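Local coordinates for RNA-binding protein 12 (Homo sapiens, PDB 2EK1) that probably binds RNA through an RNA recognition motif, at residues A[25-29]-A[30-34]. Residues are numbered along the deposited sequence; the frame is centred on the assembly and turned at random.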
loop_
_atom_site.group_PDB
_atom_site.type_symbol
_atom_site.label_atom_id
_atom_site.label_comp_id
_atom_site.label_asym_id
_atom_site.label_seq_id
_atom_site.Cartn_x
_atom_site.Cartn_y
_atom_site.Cartn_z
ATOM N N PHE A 25 -5.525 13.166 6.338
ATOM C CA PHE A 25 -4.098 13.045 6.460
ATOM C C PHE A 25 -3.638 12.612 7.867
ATOM O O PHE A 25 -2.544 12.202 8.001
ATOM C CB PHE A 25 -3.410 14.387 6.182
ATOM C CG PHE A 25 -3.227 15.246 7.461
ATOM C CD1 PHE A 25 -4.138 16.263 7.761
ATOM C CD2 PHE A 25 -2.109 15.035 8.330
ATOM C CE1 PHE A 25 -3.952 17.075 8.886
ATOM C CE2 PHE A 25 -1.903 15.835 9.472
ATOM C CZ PHE A 25 -2.826 16.870 9.759
ATOM N N THR A 26 -4.456 12.768 8.900
ATOM C CA THR A 26 -4.127 12.356 10.283
ATOM C C THR A 26 -4.516 10.903 10.593
ATOM O O THR A 26 -4.343 10.442 11.710
ATOM C CB THR A 26 -4.900 13.189 11.341
ATOM O OG1 THR A 26 -6.311 12.899 11.248
ATOM C CG2 THR A 26 -4.666 14.658 11.108
ATOM N N VAL A 27 -5.076 10.187 9.619
ATOM C CA VAL A 27 -5.522 8.855 9.885
ATOM C C VAL A 27 -4.407 7.927 10.487
ATOM O O VAL A 27 -3.223 8.063 10.179
ATOM C CB VAL A 27 -6.153 8.206 8.589
ATOM C CG1 VAL A 27 -5.090 7.852 7.589
ATOM C CG2 VAL A 27 -6.983 6.979 8.934
ATOM N N SER A 28 -4.797 6.984 11.328
ATOM C CA SER A 28 -3.832 6.058 11.857
ATOM C C SER A 28 -4.215 4.657 11.437
ATOM O O SER A 28 -5.362 4.424 11.089
ATOM C CB SER A 28 -3.903 6.141 13.378
ATOM O OG SER A 28 -5.165 5.613 13.766
ATOM N N ILE A 29 -3.279 3.707 11.539
ATOM C CA ILE A 29 -3.596 2.330 11.281
ATOM C C ILE A 29 -4.784 1.914 12.196
ATOM O O ILE A 29 -5.710 1.263 11.725
ATOM C CB ILE A 29 -2.436 1.464 11.619
ATOM C CG1 ILE A 29 -1.235 2.041 10.829
ATOM C CG2 ILE A 29 -2.716 -0.046 11.343
ATOM C CD1 ILE A 29 -1.428 2.051 9.319
ATOM N N ASP A 30 -4.806 2.343 13.455
ATOM C CA ASP A 30 -5.938 1.937 14.323
ATOM C C ASP A 30 -7.307 2.406 13.803
ATOM O O ASP A 30 -8.242 1.643 13.811
ATOM C CB ASP A 30 -5.699 2.423 15.751
ATOM C CG ASP A 30 -4.641 1.599 16.436
ATOM O OD1 ASP A 30 -4.740 0.351 16.367
ATOM O OD2 ASP A 30 -3.706 2.183 17.019
ATOM N N GLU A 31 -7.392 3.662 13.386
ATOM C CA GLU A 31 -8.613 4.225 12.825
ATOM C C GLU A 31 -9.061 3.471 11.599
ATOM O O GLU A 31 -10.292 3.352 11.367
ATOM C CB GLU A 31 -8.442 5.721 12.502
ATOM C CG GLU A 31 -8.284 6.581 13.785
ATOM C CD GLU A 31 -7.861 8.035 13.503
ATOM O OE1 GLU A 31 -8.050 8.884 14.412
ATOM O OE2 GLU A 31 -7.320 8.342 12.415
ATOM N N ILE A 32 -8.095 2.937 10.820
ATOM C CA ILE A 32 -8.462 2.165 9.656
ATOM C C ILE A 32 -9.025 0.854 10.098
ATOM O O ILE A 32 -10.063 0.351 9.551
ATOM C CB ILE A 32 -7.234 1.960 8.696
ATOM C CG1 ILE A 32 -6.906 3.307 7.976
ATOM C CG2 ILE A 32 -7.582 0.971 7.625
ATOM C CD1 ILE A 32 -5.621 3.319 7.244
ATOM N N LEU A 33 -8.335 0.236 11.059
ATOM C CA LEU A 33 -8.793 -1.031 11.601
ATOM C C LEU A 33 -10.155 -0.778 12.258
ATOM O O LEU A 33 -11.036 -1.473 12.012
ATOM C CB LEU A 33 -7.745 -1.674 12.609
ATOM C CG LEU A 33 -6.431 -2.109 11.854
ATOM C CD1 LEU A 33 -5.565 -3.039 12.769
ATOM C CD2 LEU A 33 -6.671 -2.868 10.651
ATOM N N ASP A 34 -10.335 0.255 13.051
ATOM C CA ASP A 34 -11.662 0.530 13.637
ATOM C C ASP A 34 -12.706 0.699 12.519
ATOM O O ASP A 34 -13.750 0.110 12.591
ATOM C CB ASP A 34 -11.650 1.804 14.484
ATOM C CG ASP A 34 -10.913 1.646 15.823
ATOM O OD1 ASP A 34 -10.417 0.522 16.128
ATOM O OD2 ASP A 34 -10.808 2.682 16.557
HETATM O O HOH W 1 -7.780 10.586 11.627
#
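Ile32 N donates to Ser28 O (3.1 Å) and Leu33 N to Ile29 O (2.9 Å), the first backbone bonds of helix 29-35 where it leaves the loop. Ser28 is the N-cap: its OG, held between its own backbone N and carbonyl carbon (chi1 68°), accepts an almost straight bond from Glu31 N, 3.0 Å long with an N-H...O angle of 171°. The bond is reciprocated by Glu31, whose side chain, extended beyond CG, reaches back past the serine hydroxyl, CG lying 3.3 Å from Ser28 OG, and whose OE2 accepts from Ser28 N at 3.1 Å. This second bond is more bent, the N-H meeting the carboxylate from above its plane, 44° out of it. The same OE2 sits 3.1 Å from Val27 CA, so that the carboxylate lies against the backbone of the last loop residues. An alanine here is likely to leave Ser28 N without its carboxylate acceptor, and the loop end less firmly tied to the helix. On the apolar side, Val27 CG2 packs on Ile32 CG1 (3.8 Å), the two side chains crossing at about a right angle, while Ile32 continues onto Met23 and Val46. Ile29 also rests on Val46 and on Tyr50 of the second subunit. The reciprocal Ser28-Glu31 pair is a capping box, here starting the first helix of the RNA recognition motif's beta-alpha-beta-beta-alpha-beta fold.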